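Local atomic coordinates of uncharacterized protein (Bacillus thuringiensis serovar kurstaki, PDB entry 4XE7), a protein that is probably a ParM-type bacterial actin homologue that binds nucleotide and polymerises into filaments for plasmid segregation. Residues I38-P47 against R89-Q100; M344-L355 against G373-L384. All blocks are in the same frame, centred on the assembly; numbering follows the deposited sequence.

Contact 1. Residues I38-P47 against R89-Q100; sequences IPTVIAEAPP and RAWYVGAYAKDQ
In the large mixed sheet of this actin-like chain, the end of strand 33-45 runs antiparallel to the short strand 90-93, I42 facing V93 and A43 facing Y92. A43 and Y92 form the hydrogen-bonded pair: Y92 N reaches A43 O at 2.7 Å, and A43 N returns a more bent bond to Y92 O. Beyond it G94 N donates to V41 O (2.8 Å), where the chain turns into a short, weakly bonded helical turn at about 95-98. On the sheet face carrying A43, A45 and Y92, the methyl CB of A45 sits over the centre of the Y92 ring, 3.6 Å from the centroid, a CH-pi contact; P46, crossing Y92 at about a right angle, brings CD to OH. Strand 90-93 lies between strands 33-45 and 73-79 in the sheet, H74 of the latter meeting the Y92 ring. With CG beside its backbone N (chi1 -66°), W91 swings its six-membered ring back to E44, whose CG lies 3.6 Å from CZ3, and to I42 CD1. E44 OE1 stands above one face of the R89 guanidinium, toward its rim, 3.3 Å from NH1, a salt bridge of charges alone; R89 NE pairs with D85. On the helical turn, A97 CB receives V41 CG1 at 3.6 Å.

Contact 2. Residues M344-L355 against G373-L384; sequences MLKYAEDQKASL and GVLFGYAGLRDL
Aromatic contacts dominate one end of the interface, where Y347 and F376 form an offset edge-to-face pair, the edge of F376 directed at the face of Y347. Their centroids are 5.4 Å apart and the planes are inclined at 63°. Both rings leave their helices with CG anti to the backbone N (chi1 172° for Y347, 177° for F376), which carries them into each other's path; F376 CD2 approaches Y347 CD2 to 3.6 Å. The edge of the Y347 ring is turned to the backbone of 373-377, with CE2 3.3 Å from G373 O and G377 CA near the ring plane. M344 CG lies over one face of F376, and the extended thioether chain runs on past F376 O. Y267, from helix 265-279, meets both aromatic residues.

Aliphatic packing fills the rest. A348 CB rests 3.7 Å from G380 CA, methyl against bare glycine backbone, and L345 CD2 lies against G380 N. Farther along, L355 CD1 touches both L381 CD2 and L384 CD1 at 4.2 Å, while L384 CD2 meets the aliphatic CG of K352 at 3.7 Å.

No hydrogen bond crosses between the segments; Q351 NE2 is bonded to S242 OG, outside them. This is helix-on-helix packing around an alpha-beta-alpha connection: helix 337-362 leads into strand 366-370 of the five-stranded sheet, and the chain then returns through helices 372-376 and 378-381, as in an actin-like domain.

How the contacts relate
Contact 1 and contact 2 lie on opposite sides of the chain's centre, their own centres about 39 Å apart and their nearest atoms about 18 Å apart, so neither touches the other. They follow one another in sequence, contact 1 closing before contact 2 opens. The first joins neighbouring strands of the eight-stranded sheet; the second packs helices beside the five-stranded one, so each is associated with a different sheet of the actin-like fold. In this family the nucleotide binds in the cleft between the two domains. Here that cleft holds no nucleotide, and both contacts are internal packing of separate parts of the apo monomer.

Contact 1. Residues I38-P47 against R89-Q100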
loop_
_atom_site.group_PDB
_atom_site.type_symbol
_atom_site.label_atom_id
_atom_site.label_comp_id
_atom_site.label_asym_id
_atom_site.label_seq_id
_atom_site.Cartn_x
_atom_site.Cartn_y
_atom_site.Cartn_z
ATOM N N ILE A 38 -4.036 0.610 -7.168
ATOM C CA ILE A 38 -4.228 1.245 -8.464
ATOM C C ILE A 38 -4.002 2.738 -8.295
ATOM O O ILE A 38 -4.698 3.382 -7.515
ATOM C CB ILE A 38 -5.635 0.973 -9.031
ATOM C CG1 ILE A 38 -5.855 -0.537 -9.187
ATOM C CG2 ILE A 38 -5.812 1.661 -10.383
ATOM C CD1 ILE A 38 -7.211 -0.934 -9.819
ATOM N N PRO A 39 -3.017 3.299 -9.015
ATOM C CA PRO A 39 -2.791 4.738 -8.851
ATOM C C PRO A 39 -4.034 5.547 -9.258
ATOM O O PRO A 39 -4.772 5.200 -10.203
ATOM C CB PRO A 39 -1.604 5.031 -9.779
ATOM C CG PRO A 39 -0.988 3.683 -10.085
ATOM C CD PRO A 39 -2.105 2.693 -10.006
ATOM N N THR A 40 -4.262 6.622 -8.523
ATOM C CA THR A 40 -5.460 7.424 -8.690
ATOM C C THR A 40 -5.281 8.376 -9.872
ATOM O O THR A 40 -5.080 9.591 -9.727
ATOM C CB THR A 40 -5.772 8.161 -7.394
ATOM O OG1 THR A 40 -5.756 7.199 -6.330
ATOM C CG2 THR A 40 -7.143 8.841 -7.461
ATOM N N VAL A 41 -5.340 7.778 -11.056
ATOM C CA VAL A 41 -5.121 8.475 -12.300
ATOM C C VAL A 41 -6.095 7.930 -13.319
ATOM O O VAL A 41 -6.140 6.718 -13.547
ATOM C CB VAL A 41 -3.698 8.280 -12.833
ATOM C CG1 VAL A 41 -3.532 9.048 -14.127
ATOM C CG2 VAL A 41 -2.662 8.721 -11.813
ATOM N N ILE A 42 -6.886 8.807 -13.921
ATOM C CA ILE A 42 -7.787 8.376 -14.988
ATOM C C ILE A 42 -7.617 9.247 -16.236
ATOM O O ILE A 42 -7.073 10.349 -16.170
ATOM C CB ILE A 42 -9.260 8.388 -14.509
ATOM C CG1 ILE A 42 -9.761 9.818 -14.328
ATOM C CG2 ILE A 42 -9.411 7.556 -13.205
ATOM C CD1 ILE A 42 -11.216 9.905 -13.883
ATOM N N ALA A 43 -8.064 8.730 -17.375
ATOM C CA ALA A 43 -7.992 9.448 -18.652
ATOM C C ALA A 43 -9.117 8.963 -19.563
ATOM O O ALA A 43 -9.352 7.757 -19.654
ATOM C CB ALA A 43 -6.613 9.251 -19.320
ATOM N N GLU A 44 -9.814 9.890 -20.223
ATOM C CA GLU A 44 -10.898 9.529 -21.136
ATOM C C GLU A 44 -10.381 8.603 -22.250
ATOM O O GLU A 44 -9.287 8.804 -22.779
ATOM C CB GLU A 44 -11.560 10.788 -21.733
ATOM C CG GLU A 44 -12.348 11.655 -20.714
ATOM C CD GLU A 44 -13.234 12.720 -21.376
ATOM O OE1 GLU A 44 -13.399 12.696 -22.616
ATOM O OE2 GLU A 44 -13.797 13.567 -20.649
ATOM N N ALA A 45 -11.169 7.586 -22.589
ATOM C CA ALA A 45 -10.726 6.532 -23.507
ATOM C C ALA A 45 -11.741 6.279 -24.609
ATOM O O ALA A 45 -12.927 6.570 -24.430
ATOM C CB ALA A 45 -10.460 5.231 -22.727
ATOM N N PRO A 46 -11.280 5.741 -25.758
ATOM C CA PRO A 46 -12.175 5.333 -26.847
ATOM C C PRO A 46 -13.160 4.261 -26.390
ATOM O O PRO A 46 -12.861 3.499 -25.460
ATOM C CB PRO A 46 -11.219 4.765 -27.913
ATOM C CG PRO A 46 -9.888 5.284 -27.573
ATOM C CD PRO A 46 -9.860 5.518 -26.098
ATOM N N PRO A 47 -14.331 4.201 -27.038
ATOM C CA PRO A 47 -15.383 3.252 -26.643
ATOM C C PRO A 47 -14.969 1.791 -26.834
ATOM O O PRO A 47 -15.435 0.914 -26.108
ATOM C CB PRO A 47 -16.557 3.625 -27.562
ATOM C CG PRO A 47 -15.952 4.396 -28.693
ATOM C CD PRO A 47 -14.765 5.107 -28.115
ATOM N N ARG A 89 -18.787 7.200 -20.954
ATOM C CA ARG A 89 -17.458 7.063 -21.547
ATOM C C ARG A 89 -16.660 5.920 -20.967
ATOM O O ARG A 89 -16.834 5.552 -19.801
ATOM C CB ARG A 89 -16.636 8.325 -21.318
ATOM C CG ARG A 89 -17.243 9.542 -21.869
ATOM C CD ARG A 89 -16.512 10.775 -21.401
ATOM N NE ARG A 89 -17.122 11.910 -22.068
ATOM C CZ ARG A 89 -16.929 12.188 -23.345
ATOM N NH1 ARG A 89 -16.128 11.422 -24.081
ATOM N NH2 ARG A 89 -17.530 13.236 -23.890
ATOM N N ALA A 90 -15.733 5.409 -21.765
ATOM C CA ALA A 90 -14.754 4.475 -21.266
ATOM C C ALA A 90 -13.540 5.237 -20.712
ATOM O O ALA A 90 -13.339 6.418 -21.026
ATOM C CB ALA A 90 -14.341 3.507 -22.364
ATOM N N TRP A 91 -12.742 4.553 -19.891
ATOM C CA TRP A 91 -11.646 5.171 -19.156
ATOM C C TRP A 91 -10.374 4.341 -19.173
ATOM O O TRP A 91 -10.415 3.112 -19.118
ATOM C CB TRP A 91 -12.056 5.422 -17.691
ATOM C CG TRP A 91 -13.146 6.424 -17.582
ATOM C CD1 TRP A 91 -14.482 6.172 -17.573
ATOM C CD2 TRP A 91 -13.001 7.845 -17.526
ATOM N NE1 TRP A 91 -15.186 7.348 -17.520
ATOM C CE2 TRP A 91 -14.299 8.396 -17.483
ATOM C CE3 TRP A 91 -11.903 8.714 -17.512
ATOM C CZ2 TRP A 91 -14.531 9.771 -17.411
ATOM C CZ3 TRP A 91 -12.131 10.086 -17.450
ATOM C CH2 TRP A 91 -13.438 10.599 -17.397
ATOM N N TYR A 92 -9.246 5.039 -19.252
ATOM C CA TYR A 92 -7.954 4.485 -18.922
ATOM C C TYR A 92 -7.756 4.718 -17.440
ATOM O O TYR A 92 -8.031 5.815 -16.948
ATOM C CB TYR A 92 -6.843 5.163 -19.729
ATOM C CG TYR A 92 -6.904 4.909 -21.216
ATOM C CD1 TYR A 92 -7.183 3.645 -21.711
ATOM C CD2 TYR A 92 -6.672 5.937 -22.125
ATOM C CE1 TYR A 92 -7.227 3.411 -23.060
ATOM C CE2 TYR A 92 -6.716 5.712 -23.477
ATOM C CZ TYR A 92 -6.990 4.444 -23.940
ATOM O OH TYR A 92 -7.036 4.195 -25.288
ATOM N N VAL A 93 -7.296 3.699 -16.722
ATOM C CA VAL A 93 -7.200 3.794 -15.267
ATOM C C VAL A 93 -5.847 3.324 -14.762
ATOM O O VAL A 93 -5.354 2.290 -15.195
ATOM C CB VAL A 93 -8.304 2.956 -14.571
ATOM C CG1 VAL A 93 -8.361 3.265 -13.065
ATOM C CG2 VAL A 93 -9.652 3.209 -15.206
ATOM N N GLY A 94 -5.258 4.062 -13.825
ATOM C CA GLY A 94 -4.044 3.615 -13.170
ATOM C C GLY A 94 -2.796 3.792 -14.005
ATOM O O GLY A 94 -2.628 4.820 -14.674
ATOM N N ALA A 95 -1.921 2.785 -13.983
ATOM C CA ALA A 95 -0.648 2.857 -14.697
ATOM C C ALA A 95 -0.833 3.277 -16.155
ATOM O O ALA A 95 -0.150 4.175 -16.636
ATOM C CB ALA A 95 0.087 1.515 -14.619
ATOM N N TYR A 96 -1.783 2.652 -16.840
ATOM C CA TYR A 96 -2.037 2.948 -18.248
ATOM C C TYR A 96 -2.446 4.402 -18.489
ATOM O O TYR A 96 -2.185 4.961 -19.558
ATOM C CB TYR A 96 -3.122 2.020 -18.790
ATOM C CG TYR A 96 -3.114 1.870 -20.296
ATOM C CD1 TYR A 96 -1.919 1.820 -21.000
ATOM C CD2 TYR A 96 -4.306 1.767 -21.010
ATOM C CE1 TYR A 96 -1.908 1.681 -22.384
ATOM C CE2 TYR A 96 -4.306 1.626 -22.391
ATOM C CZ TYR A 96 -3.104 1.586 -23.072
ATOM O OH TYR A 96 -3.097 1.444 -24.441
ATOM N N ALA A 97 -3.103 5.004 -17.502
ATOM C CA ALA A 97 -3.554 6.378 -17.627
ATOM C C ALA A 97 -2.398 7.379 -17.487
ATOM O O ALA A 97 -2.489 8.504 -17.984
ATOM C CB ALA A 97 -4.638 6.670 -16.602
ATOM N N LYS A 98 -1.325 6.963 -16.814
ATOM C CA LYS A 98 -0.126 7.790 -16.635
ATOM C C LYS A 98 0.427 8.275 -17.964
ATOM O O LYS A 98 0.991 9.364 -18.044
ATOM C CB LYS A 98 0.976 7.017 -15.902
ATOM C CG LYS A 98 0.654 6.595 -14.485
ATOM C CD LYS A 98 0.758 7.761 -13.513
ATOM C CE LYS A 98 0.759 7.269 -12.067
ATOM N NZ LYS A 98 1.759 6.183 -11.857
ATOM N N ASP A 99 0.256 7.453 -18.998
ATOM C CA ASP A 99 0.814 7.720 -20.321
ATOM C C ASP A 99 -0.138 8.477 -21.238
ATOM O O ASP A 99 -0.016 8.396 -22.459
ATOM C CB ASP A 99 1.217 6.409 -20.999
ATOM C CG ASP A 99 2.221 5.625 -20.191
ATOM O OD1 ASP A 99 3.343 6.133 -19.987
ATOM O OD2 ASP A 99 1.892 4.498 -19.762
ATOM N N GLN A 100 -1.085 9.207 -20.654
ATOM C CA GLN A 100 -2.009 10.023 -21.444
ATOM C C GLN A 100 -1.797 11.504 -21.154
ATOM O O GLN A 100 -1.537 11.881 -20.017
ATOM C CB GLN A 100 -3.456 9.628 -21.155
ATOM C CG GLN A 100 -3.740 8.158 -21.390
ATOM C CD GLN A 100 -3.811 7.827 -22.855
ATOM O OE1 GLN A 100 -4.539 8.471 -23.609
ATOM N NE2 GLN A 100 -3.042 6.833 -23.277
HETATM O O HOH W 1 -15.495 5.950 -24.596
HETATM O O HOH W 2 -14.030 9.157 -23.819
#

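Contact 2. Residues M344-L355 against G373-L384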
loop_
_atom_site.group_PDB
_atom_site.type_symbol
_atom_site.label_atom_id
_atom_site.label_comp_id
_atom_site.label_asym_id
_atom_site.label_seq_id
_atom_site.Cartn_x
_atom_site.Cartn_y
_atom_site.Cartn_z
ATOM N N MET A 344 22.191 1.404 7.515
ATOM C CA MET A 344 21.015 0.896 8.238
ATOM C C MET A 344 21.030 1.273 9.740
ATOM O O MET A 344 20.018 1.666 10.308
ATOM C CB MET A 344 20.918 -0.624 8.113
ATOM C CG MET A 344 20.516 -1.165 6.757
ATOM S SD MET A 344 20.590 -2.974 6.752
ATOM C CE MET A 344 19.613 -3.307 5.284
ATOM N N LEU A 345 22.179 1.136 10.392
ATOM C CA LEU A 345 22.224 1.332 11.835
ATOM C C LEU A 345 22.302 2.814 12.179
ATOM O O LEU A 345 21.789 3.240 13.218
ATOM C CB LEU A 345 23.398 0.570 12.447
ATOM C CG LEU A 345 23.294 -0.940 12.283
ATOM C CD1 LEU A 345 24.552 -1.619 12.814
ATOM C CD2 LEU A 345 22.066 -1.454 13.005
ATOM N N LYS A 346 22.947 3.594 11.313
ATOM C CA LYS A 346 22.940 5.049 11.452
ATOM C C LYS A 346 21.492 5.565 11.392
ATOM O O LYS A 346 21.049 6.381 12.218
ATOM C CB LYS A 346 23.799 5.685 10.358
ATOM C CG LYS A 346 24.067 7.161 10.524
ATOM C CD LYS A 346 25.416 7.532 9.917
ATOM C CE LYS A 346 25.497 7.166 8.445
ATOM N NZ LYS A 346 26.916 7.046 7.982
ATOM N N TYR A 347 20.745 5.047 10.427
ATOM C CA TYR A 347 19.325 5.371 10.308
ATOM C C TYR A 347 18.529 4.892 11.530
ATOM O O TYR A 347 17.681 5.616 12.055
ATOM C CB TYR A 347 18.752 4.758 9.022
ATOM C CG TYR A 347 17.242 4.882 8.925
ATOM C CD1 TYR A 347 16.641 6.082 8.544
ATOM C CD2 TYR A 347 16.423 3.801 9.197
ATOM C CE1 TYR A 347 15.252 6.189 8.438
ATOM C CE2 TYR A 347 15.041 3.901 9.103
ATOM C CZ TYR A 347 14.461 5.101 8.727
ATOM O OH TYR A 347 13.085 5.200 8.644
ATOM N N ALA A 348 18.798 3.664 11.972
ATOM C CA ALA A 348 18.126 3.113 13.162
ATOM C C ALA A 348 18.336 3.975 14.412
ATOM O O ALA A 348 17.410 4.232 15.169
ATOM C CB ALA A 348 18.604 1.712 13.433
ATOM N N GLU A 349 19.566 4.417 14.611
ATOM C CA GLU A 349 19.925 5.243 15.753
ATOM C C GLU A 349 19.225 6.612 15.689
ATOM O O GLU A 349 18.686 7.108 16.692
ATOM C CB GLU A 349 21.457 5.391 15.805
ATOM C CG GLU A 349 21.987 6.088 17.053
ATOM C CD GLU A 349 21.444 5.484 18.339
ATOM O OE1 GLU A 349 21.700 4.287 18.599
ATOM O OE2 GLU A 349 20.759 6.213 19.094
ATOM N N ASP A 350 19.192 7.220 14.513
ATOM C CA ASP A 350 18.489 8.492 14.372
ATOM C C ASP A 350 16.985 8.331 14.590
ATOM O O ASP A 350 16.345 9.159 15.239
ATOM C CB ASP A 350 18.769 9.102 13.006
ATOM C CG ASP A 350 20.192 9.621 12.904
ATOM O OD1 ASP A 350 20.778 9.915 13.979
ATOM O OD2 ASP A 350 20.713 9.735 11.774
ATOM N N GLN A 351 16.421 7.249 14.069
ATOM C CA GLN A 351 15.029 6.957 14.362
ATOM C C GLN A 351 14.811 6.664 15.845
ATOM O O GLN A 351 13.785 7.044 16.410
ATOM C CB GLN A 351 14.540 5.783 13.514
ATOM C CG GLN A 351 14.185 6.208 12.052
ATOM C CD GLN A 351 12.897 7.062 11.984
ATOM O OE1 GLN A 351 12.263 7.331 13.000
ATOM N NE2 GLN A 351 12.523 7.480 10.786
ATOM N N LYS A 352 15.767 5.974 16.465
ATOM C CA LYS A 352 15.637 5.663 17.894
ATOM C C LYS A 352 15.432 6.930 18.721
ATOM O O LYS A 352 14.513 7.018 19.531
ATOM C CB LYS A 352 16.871 4.916 18.407
ATOM C CG LYS A 352 16.729 4.521 19.884
ATOM C CD LYS A 352 18.057 4.531 20.627
ATOM C CE LYS A 352 17.903 4.009 22.059
ATOM N NZ LYS A 352 18.291 2.585 22.230
ATOM N N ALA A 353 16.300 7.912 18.508
ATOM C CA ALA A 353 16.212 9.176 19.218
ATOM C C ALA A 353 14.848 9.843 18.988
ATOM O O ALA A 353 14.249 10.379 19.912
ATOM C CB ALA A 353 17.344 10.108 18.784
ATOM N N SER A 354 14.360 9.790 17.753
ATOM C CA SER A 354 13.065 10.377 17.409
ATOM C C SER A 354 11.882 9.654 18.077
ATOM O O SER A 354 10.969 10.284 18.650
ATOM C CB SER A 354 12.894 10.356 15.880
ATOM O OG SER A 354 11.551 10.625 15.517
ATOM N N LEU A 355 11.900 8.325 17.972
ATOM C CA LEU A 355 10.836 7.476 18.499
ATOM C C LEU A 355 10.771 7.487 20.021
ATOM O O LEU A 355 9.681 7.428 20.613
ATOM C CB LEU A 355 11.023 6.035 18.017
ATOM C CG LEU A 355 10.935 5.852 16.504
ATOM C CD1 LEU A 355 11.418 4.483 16.107
ATOM C CD2 LEU A 355 9.502 6.052 16.060
ATOM N N GLY A 373 10.568 2.184 6.138
ATOM C CA GLY A 373 11.704 2.520 6.980
ATOM C C GLY A 373 12.002 1.454 8.030
ATOM O O GLY A 373 13.146 1.264 8.435
ATOM N N VAL A 374 10.971 0.756 8.491
ATOM C CA VAL A 374 11.178 -0.316 9.459
ATOM C C VAL A 374 11.961 -1.455 8.817
ATOM O O VAL A 374 12.798 -2.094 9.458
ATOM C CB VAL A 374 9.847 -0.840 10.014
ATOM C CG1 VAL A 374 10.078 -1.915 11.038
ATOM C CG2 VAL A 374 9.060 0.298 10.654
ATOM N N LEU A 375 11.695 -1.680 7.537
ATOM C CA LEU A 375 12.366 -2.721 6.778
ATOM C C LEU A 375 13.825 -2.359 6.528
ATOM O O LEU A 375 14.706 -3.189 6.682
ATOM C CB LEU A 375 11.649 -2.942 5.450
ATOM C CG LEU A 375 10.155 -3.266 5.521
ATOM C CD1 LEU A 375 9.542 -3.221 4.124
ATOM C CD2 LEU A 375 9.916 -4.612 6.171
ATOM N N PHE A 376 14.071 -1.117 6.132
ATOM C CA PHE A 376 15.437 -0.643 5.936
ATOM C C PHE A 376 16.235 -0.665 7.247
ATOM O O PHE A 376 17.399 -1.121 7.284
ATOM C CB PHE A 376 15.426 0.775 5.343
ATOM C CG PHE A 376 16.801 1.377 5.163
ATOM C CD1 PHE A 376 17.676 0.871 4.210
ATOM C CD2 PHE A 376 17.211 2.446 5.939
ATOM C CE1 PHE A 376 18.940 1.420 4.047
ATOM C CE2 PHE A 376 18.466 3.013 5.770
ATOM C CZ PHE A 376 19.334 2.494 4.823
ATOM N N GLY A 377 15.596 -0.189 8.317
ATOM C CA GLY A 377 16.245 -0.031 9.617
ATOM C C GLY A 377 16.070 -1.199 10.562
ATOM O O GLY A 377 16.448 -1.118 11.735
ATOM N N TYR A 378 15.526 -2.299 10.045
ATOM C CA TYR A 378 15.190 -3.463 10.866
ATOM C C TYR A 378 16.352 -3.962 11.745
ATOM O O TYR A 378 16.134 -4.295 12.906
ATOM C CB TYR A 378 14.672 -4.619 9.984
ATOM C CG TYR A 378 14.185 -5.809 10.800
ATOM C CD1 TYR A 378 15.017 -6.891 11.063
ATOM C CD2 TYR A 378 12.902 -5.831 11.335
ATOM C CE1 TYR A 378 14.571 -7.983 11.846
ATOM C CE2 TYR A 378 12.454 -6.900 12.104
ATOM C CZ TYR A 378 13.291 -7.977 12.349
ATOM O OH TYR A 378 12.843 -9.038 13.113
ATOM N N ALA A 379 17.572 -4.021 11.209
ATOM C CA ALA A 379 18.688 -4.592 11.968
ATOM C C ALA A 379 18.917 -3.878 13.291
ATOM O O ALA A 379 19.287 -4.499 14.280
ATOM C CB ALA A 379 19.978 -4.570 11.129
ATOM N N GLY A 380 18.678 -2.573 13.314
ATOM C CA GLY A 380 18.787 -1.811 14.547
ATOM C C GLY A 380 17.466 -1.652 15.296
ATOM O O GLY A 380 17.405 -1.853 16.517
ATOM N N LEU A 381 16.402 -1.316 14.568
ATOM C CA LEU A 381 15.105 -1.044 15.200
ATOM C C LEU A 381 14.620 -2.216 16.041
ATOM O O LEU A 381 13.993 -2.017 17.083
ATOM C CB LEU A 381 14.054 -0.692 14.138
ATOM C CG LEU A 381 14.322 0.621 13.405
ATOM C CD1 LEU A 381 13.440 0.761 12.155
ATOM C CD2 LEU A 381 14.108 1.784 14.337
ATOM N N ARG A 382 14.906 -3.441 15.614
ATOM C CA ARG A 382 14.411 -4.595 16.386
ATOM C C ARG A 382 14.939 -4.636 17.828
ATOM O O ARG A 382 14.318 -5.243 18.686
ATOM C CB ARG A 382 14.752 -5.908 15.681
ATOM C CG ARG A 382 16.213 -6.185 15.649
ATOM C CD ARG A 382 16.484 -7.482 14.959
ATOM N NE ARG A 382 17.916 -7.711 14.842
ATOM C CZ ARG A 382 18.431 -8.781 14.262
ATOM N NH1 ARG A 382 17.615 -9.693 13.754
ATOM N NH2 ARG A 382 19.743 -8.938 14.194
ATOM N N ASP A 383 16.072 -3.983 18.086
ATOM C CA ASP A 383 16.566 -3.790 19.454
ATOM C C ASP A 383 15.557 -3.077 20.364
ATOM O O ASP A 383 15.517 -3.325 21.572
ATOM C CB ASP A 383 17.867 -2.974 19.458
ATOM C CG ASP A 383 19.065 -3.757 18.947
ATOM O OD1 ASP A 383 18.951 -4.985 18.735
ATOM O OD2 ASP A 383 20.131 -3.132 18.772
ATOM N N LEU A 384 14.751 -2.178 19.804
ATOM C CA LEU A 384 13.799 -1.434 20.642
ATOM C C LEU A 384 12.695 -2.330 21.180
ATOM O O LEU A 384 11.967 -1.944 22.098
ATOM C CB LEU A 384 13.181 -0.276 19.872
ATOM C CG LEU A 384 14.189 0.798 19.488
ATOM C CD1 LEU A 384 13.515 1.789 18.562
ATOM C CD2 LEU A 384 14.690 1.495 20.729
#